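Local atomic coordinates of putative glycosidase ph117-related (Bacteroides thetaiotaomicron, PDB entry 5A7V), a protein that probably cleaves beta-linked mannosides and binds mannose in its pocket. Residues V217-D222 against A277-K282; F226-E231 against A311-N316. All blocks are in the same frame, centred on the assembly; numbering follows the deposited sequence. Where two conformers were deposited one is given.

Interaction 1. Residues V217-D222 against A277-K282; sequences VIKKID and AIYTPK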
loop_
_atom_site.group_PDB
_atom_site.type_symbol
_atom_site.label_atom_id
_atom_site.label_comp_id
_atom_site.label_asym_id
_atom_site.label_seq_id
_atom_site.Cartn_x
_atom_site.Cartn_y
_atom_site.Cartn_z
ATOM N N VAL A 217 0.666 15.518 5.546
ATOM C CA VAL A 217 1.611 16.043 4.548
ATOM C C VAL A 217 2.965 15.334 4.722
ATOM O O VAL A 217 3.318 14.846 5.818
ATOM C CB VAL A 217 1.819 17.583 4.654
ATOM C CG1 VAL A 217 0.525 18.287 4.284
ATOM C CG2 VAL A 217 2.316 18.014 6.036
ATOM N N ILE A 218 3.721 15.291 3.625
ATOM C CA ILE A 218 5.072 14.725 3.624
ATOM C C ILE A 218 5.934 15.440 4.662
ATOM O O ILE A 218 5.865 16.696 4.751
ATOM C CB ILE A 218 5.647 14.713 2.205
ATOM C CG1 ILE A 218 4.870 13.688 1.359
ATOM C CG2 ILE A 218 7.139 14.467 2.190
ATOM C CD1 ILE A 218 5.172 13.743 -0.124
ATOM N N LYS A 219 6.773 14.715 5.397
ATOM C CA LYS A 219 7.583 15.233 6.497
ATOM C C LYS A 219 9.046 15.005 6.252
ATOM O O LYS A 219 9.477 13.885 6.019
ATOM C CB LYS A 219 7.179 14.556 7.816
ATOM C CG LYS A 219 7.967 15.178 9.021
ATOM C CD LYS A 219 7.710 14.557 10.346
ATOM C CE LYS A 219 8.551 15.225 11.419
ATOM N NZ LYS A 219 8.315 16.670 11.727
ATOM N N LYS A 220 9.844 16.068 6.328
ATOM C CA LYS A 220 11.293 15.916 6.353
ATOM C C LYS A 220 11.843 15.521 7.723
ATOM O O LYS A 220 11.291 15.890 8.781
ATOM C CB LYS A 220 11.972 17.227 5.984
ATOM C CG LYS A 220 11.744 17.627 4.555
ATOM C CD LYS A 220 12.497 18.948 4.302
ATOM C CE LYS A 220 12.319 19.433 2.909
ATOM N NZ LYS A 220 12.956 20.795 2.780
ATOM N N ILE A 221 12.944 14.783 7.689
ATOM C CA ILE A 221 13.701 14.456 8.912
ATOM C C ILE A 221 15.151 14.700 8.592
ATOM O O ILE A 221 15.647 14.276 7.553
ATOM C CB ILE A 221 13.566 12.984 9.377
ATOM C CG1 ILE A 221 12.134 12.613 9.641
ATOM C CG2 ILE A 221 14.443 12.725 10.623
ATOM C CD1 ILE A 221 11.620 12.928 11.024
ATOM N N ASP A 222 15.800 15.446 9.485
ATOM C CA ASP A 222 17.200 15.858 9.298
ATOM C C ASP A 222 17.396 16.523 7.924
ATOM O O ASP A 222 18.407 16.346 7.228
ATOM C CB ASP A 222 18.139 14.694 9.478
ATOM C CG ASP A 222 18.098 14.104 10.905
ATOM O OD1 ASP A 222 17.796 14.815 11.886
ATOM O OD2 ASP A 222 18.393 12.914 11.053
ATOM N N ALA A 277 4.097 6.136 5.859
ATOM C CA ALA A 277 4.402 6.077 7.280
ATOM C C ALA A 277 3.964 7.360 7.984
ATOM O O ALA A 277 3.882 8.418 7.338
ATOM C CB ALA A 277 5.836 5.814 7.489
ATOM N N ILE A 278 3.684 7.315 9.289
ATOM C CA ILE A 278 3.105 8.419 10.033
ATOM C C ILE A 278 3.918 8.753 11.268
ATOM O O ILE A 278 4.119 7.917 12.148
ATOM C CB ILE A 278 1.643 8.153 10.443
ATOM C CG1 ILE A 278 0.799 7.761 9.238
ATOM C CG2 ILE A 278 1.054 9.365 11.156
ATOM C CD1 ILE A 278 -0.555 7.158 9.599
ATOM N N TYR A 279 4.356 10.019 11.345
ATOM C CA TYR A 279 5.092 10.545 12.475
ATOM C C TYR A 279 4.101 10.892 13.611
ATOM O O TYR A 279 3.190 11.673 13.384
ATOM C CB TYR A 279 5.842 11.794 12.013
ATOM C CG TYR A 279 6.801 12.393 13.024
ATOM C CD1 TYR A 279 6.349 13.280 13.996
ATOM C CD2 TYR A 279 8.140 12.058 13.008
ATOM C CE1 TYR A 279 7.236 13.840 14.915
ATOM C CE2 TYR A 279 9.047 12.622 13.907
ATOM C CZ TYR A 279 8.588 13.493 14.864
ATOM O OH TYR A 279 9.468 14.048 15.766
ATOM N N THR A 280 4.276 10.307 14.802
ATOM C CA THR A 280 3.368 10.449 15.938
ATOM C C THR A 280 4.202 10.833 17.176
ATOM O O THR A 280 5.443 10.705 17.148
ATOM C CB THR A 280 2.615 9.118 16.258
ATOM O OG1 THR A 280 3.477 8.245 17.013
ATOM C CG2 THR A 280 2.066 8.474 15.025
ATOM N N PRO A 281 3.532 11.210 18.292
ATOM C CA PRO A 281 4.303 11.549 19.498
ATOM C C PRO A 281 5.044 10.388 20.148
ATOM O O PRO A 281 5.873 10.638 21.019
ATOM C CB PRO A 281 3.260 12.114 20.469
ATOM C CG PRO A 281 1.951 11.945 19.846
ATOM C CD PRO A 281 2.123 11.600 18.403
ATOM N N LYS A 282 4.722 9.143 19.788
ATOM C CA LYS A 282 5.424 7.985 20.322
ATOM C C LYS A 282 6.519 7.463 19.398
ATOM O O LYS A 282 7.248 6.535 19.756
ATOM C CB LYS A 282 4.435 6.841 20.643
ATOM C CG LYS A 282 3.377 7.202 21.651
ATOM C CD LYS A 282 3.940 7.637 22.983
ATOM C CE LYS A 282 2.840 7.973 23.963
ATOM N NZ LYS A 282 3.386 8.573 25.215
#
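K219 lays the aliphatic part of its side chain over one face of the Y279 ring, the tight part of a small contact that buries 126 Å² near the protein surface. K219 CD starts the overlap at the root of the ring, 3.6 Å from Y279 CG. K219 CE then sits almost above the centre, 3.5 Å from the Y279 ring centroid and 10° off the normal, a CH-pi contact. With CG anti to the backbone N (chi1 -176°), the lysine runs straight out as far as CE. The bend at chi4 then lifts K219 NZ to 4.4 Å from the centroid of Y279. The ammonium nitrogen remains over the face, in cation-pi geometry, and also forms a salt bridge with E210. The looser part is made by I221, whose CD1 approaches Y279 CE2 obliquely at 3.9 Å. Past Y279, residues 280-282 turn off toward solvent in an ST turn, T280 OG1 accepting from K282 N. K219 and I221 follow strand 215-218 and Y279 lies near the end of strand 270-280, so the contact joins what are probably neighbouring blades of the beta-propeller expected for GH130. Strand 205-212 runs beside both: L208 pairs through its backbone with K219, T209 with A277.

Interaction 2. Residues F226-E231 against A311-N316; sequences FMYWGE and ALFDAN. With MAN (alpha-D-mannopyranose), chain E.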
loop_
_atom_site.group_PDB
_atom_site.type_symbol
_atom_site.label_atom_id
_atom_site.label_comp_id
_atom_site.label_asym_id
_atom_site.label_seq_id
_atom_site.Cartn_x
_atom_site.Cartn_y
_atom_site.Cartn_z
ATOM N N PHE A 226 12.118 11.063 3.505
ATOM C CA PHE A 226 12.400 9.729 4.007
ATOM C C PHE A 226 11.319 8.754 3.518
ATOM O O PHE A 226 10.142 9.108 3.493
ATOM C CB PHE A 226 12.439 9.743 5.538
ATOM C CG PHE A 226 12.924 8.448 6.137
ATOM C CD1 PHE A 226 12.075 7.354 6.304
ATOM C CD2 PHE A 226 14.251 8.309 6.507
ATOM C CE1 PHE A 226 12.535 6.170 6.839
ATOM C CE2 PHE A 226 14.700 7.105 7.027
ATOM C CZ PHE A 226 13.836 6.038 7.197
ATOM N N MET A 227 11.740 7.535 3.151
ATOM C CA MET A 227 10.806 6.511 2.708
ATOM C C MET A 227 11.246 5.142 3.253
ATOM O O MET A 227 12.417 4.761 3.116
ATOM C CB MET A 227 10.808 6.469 1.161
ATOM C CG MET A 227 9.891 5.445 0.545
ATOM S SD MET A 227 9.855 5.506 -1.271
ATOM C CE MET A 227 11.529 5.086 -1.772
ATOM N N TYR A 228 10.292 4.416 3.833
ATOM C CA TYR A 228 10.455 2.947 4.079
ATOM C C TYR A 228 10.017 2.255 2.808
ATOM O O TYR A 228 9.024 2.648 2.201
ATOM C CB TYR A 228 9.578 2.495 5.272
ATOM C CG TYR A 228 9.878 3.207 6.581
ATOM C CD1 TYR A 228 10.822 2.731 7.457
ATOM C CD2 TYR A 228 9.215 4.358 6.935
ATOM C CE1 TYR A 228 11.140 3.391 8.626
ATOM C CE2 TYR A 228 9.500 5.018 8.117
ATOM C CZ TYR A 228 10.460 4.527 8.975
ATOM O OH TYR A 228 10.748 5.230 10.121
ATOM N N TRP A 229 10.710 1.179 2.426
ATOM C CA TRP A 229 10.306 0.478 1.238
ATOM C C TRP A 229 10.698 -0.990 1.310
ATOM O O TRP A 229 11.610 -1.347 2.053
ATOM C CB TRP A 229 10.899 1.196 -0.018
ATOM C CG TRP A 229 12.376 1.125 -0.075
ATOM C CD1 TRP A 229 13.262 1.996 0.512
ATOM C CD2 TRP A 229 13.159 0.151 -0.756
ATOM N NE1 TRP A 229 14.550 1.607 0.270
ATOM C CE2 TRP A 229 14.532 0.453 -0.482
ATOM C CE3 TRP A 229 12.852 -1.016 -1.479
ATOM C CZ2 TRP A 229 15.578 -0.306 -0.988
ATOM C CZ3 TRP A 229 13.906 -1.782 -1.957
ATOM C CH2 TRP A 229 15.259 -1.434 -1.690
ATOM N N GLY A 230 10.045 -1.807 0.499
ATOM C CA GLY A 230 10.421 -3.197 0.315
ATOM C C GLY A 230 9.308 -4.184 0.537
ATOM O O GLY A 230 8.303 -3.873 1.148
ATOM N N GLU A 231 9.568 -5.357 -0.011
ATOM C CA GLU A 231 8.657 -6.518 0.069
ATOM C C GLU A 231 9.174 -7.635 1.013
ATOM O O GLU A 231 8.456 -8.088 1.932
ATOM C CB GLU A 231 8.416 -7.050 -1.349
ATOM C CG GLU A 231 7.536 -8.270 -1.463
ATOM C CD GLU A 231 7.499 -8.897 -2.836
ATOM O OE1 GLU A 231 8.391 -8.688 -3.685
ATOM O OE2 GLU A 231 6.526 -9.647 -3.089
ATOM N N ALA A 311 4.752 -1.414 12.821
ATOM C CA ALA A 311 6.075 -1.287 13.435
ATOM C C ALA A 311 6.290 0.161 13.876
ATOM O O ALA A 311 5.826 1.099 13.223
ATOM C CB ALA A 311 7.179 -1.697 12.471
ATOM N N LEU A 312 6.989 0.306 14.987
ATOM C CA LEU A 312 7.325 1.627 15.572
ATOM C C LEU A 312 8.831 1.836 15.453
ATOM O O LEU A 312 9.635 0.971 15.839
ATOM C CB LEU A 312 6.943 1.652 17.055
ATOM C CG LEU A 312 7.030 2.990 17.768
ATOM C CD1 LEU A 312 5.984 3.996 17.236
ATOM C CD2 LEU A 312 6.869 2.809 19.268
ATOM N N PHE A 313 9.216 3.013 14.917
ATOM C CA PHE A 313 10.589 3.478 14.784
ATOM C C PHE A 313 10.783 4.758 15.607
ATOM O O PHE A 313 9.844 5.504 15.902
ATOM C CB PHE A 313 10.880 3.782 13.295
ATOM C CG PHE A 313 10.946 2.542 12.432
ATOM C CD1 PHE A 313 9.795 2.046 11.805
ATOM C CD2 PHE A 313 12.144 1.908 12.226
ATOM C CE1 PHE A 313 9.869 0.908 11.005
ATOM C CE2 PHE A 313 12.229 0.767 11.437
ATOM C CZ PHE A 313 11.081 0.268 10.811
ATOM N N ASP A 314 12.046 5.000 15.965
ATOM C CA ASP A 314 12.400 6.195 16.737
ATOM C C ASP A 314 12.126 7.485 15.940
ATOM O O ASP A 314 12.573 7.628 14.804
ATOM C CB ASP A 314 13.866 6.057 17.166
ATOM C CG ASP A 314 14.338 7.141 18.097
ATOM O OD1 ASP A 314 14.569 8.267 17.632
ATOM O OD2 ASP A 314 14.516 6.860 19.294
ATOM N N ALA A 315 11.408 8.416 16.571
ATOM C CA ALA A 315 11.089 9.711 15.947
ATOM C C ALA A 315 12.318 10.545 15.581
ATOM O O ALA A 315 12.257 11.333 14.627
ATOM C CB ALA A 315 10.224 10.530 16.901
ATOM N N ASN A 316 13.404 10.343 16.328
ATOM C CA ASN A 316 14.629 11.084 16.110
ATOM C C ASN A 316 15.680 10.316 15.298
ATOM O O ASN A 316 16.737 10.812 15.070
ATOM C CB ASN A 316 15.226 11.489 17.464
ATOM C CG ASN A 316 14.366 12.497 18.181
ATOM O OD1 ASN A 316 14.021 12.327 19.341
ATOM N ND2 ASN A 316 13.979 13.541 17.467
HETATM C C1 MAN E . 2.911 -8.828 -3.598
HETATM C C2 MAN E . 2.249 -7.448 -3.393
HETATM C C3 MAN E . 0.943 -7.191 -4.170
HETATM C C4 MAN E . 0.016 -8.420 -4.125
HETATM C C5 MAN E . 0.623 -9.602 -3.347
HETATM C C6 MAN E . -0.237 -10.881 -3.447
HETATM O O1 MAN E . 3.798 -9.232 -2.419
HETATM O O2 MAN E . 3.238 -6.489 -3.791
HETATM O O3 MAN E . 1.168 -6.896 -5.535
HETATM O O4 MAN E . -1.204 -7.969 -3.572
HETATM O O5 MAN E . 1.944 -9.850 -3.924
HETATM O O6 MAN E . -0.298 -11.310 -4.814
#
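Y228 and F313 mark the nearest approach of two backbones that run in roughly opposite directions, with 10.7 Å between their CA atoms and no hydrogen bond from one segment to the other. The gap is bridged by the two aromatic side chains, which lie alongside each other, pointing opposite ways. Both have CG anti to their own carbonyl carbon (chi1 -59° in Y228, -70° in F313), a rotation that carries the two rings into the space between the backbones. Y228 CE1 stands 3.6 Å above the F313 ring plane, over its centre. The rings are neither parallel nor perpendicular: their planes meet at 36°, and the Y228 and F313 ring centroids are 4.6 Å apart. Further along, the tyrosine passes the root of the phenylalanine, bringing Y228 OH to 3.5 Å from F313 CB. From the other side of the tyrosine plane comes F226, whose CE1 lies 3.3 Å above the centre of the Y228 ring, so that Y228 is held between two phenylalanines. Its hydroxyl is hydrogen-bonded to the backbone O of P318, which fixes the far end of the ring.

Downstream of the strand, E231 sends out an extended side chain, and its OE2 lies 2.8 Å from O1 of alpha-D-mannopyranose. E272, against which E231 also packs, is another partner of the same sugar. The contact between the segments is almost wholly apolar, its one buried hydroxyl satisfied by a backbone carbonyl, whereas the carboxylate of E231 faces the mannose pocket.

How the interactions relate
Both contacts join the strand group 205-247 to the group 270-324, probably neighbouring blades of the five-bladed beta-propeller of GH130 enzymes, and their centres are about 10 Å apart. Interaction 1 lies at the surface and relies on a charged lysine over a tyrosine, whereas interaction 2 is buried and pairs two aromatic rings. Strands 215-218 and 225-229 follow each other in the chain and both flank strand 205-212; strands 270-280 and 306-314 both flank strand 283-291. The two contacts also touch directly: A277 CB packs on Y228 CD2 at 3.7 Å, and Y279 CE2 on A315 O at 3.5 Å. Only interaction 2 includes a residue of the mannose pocket.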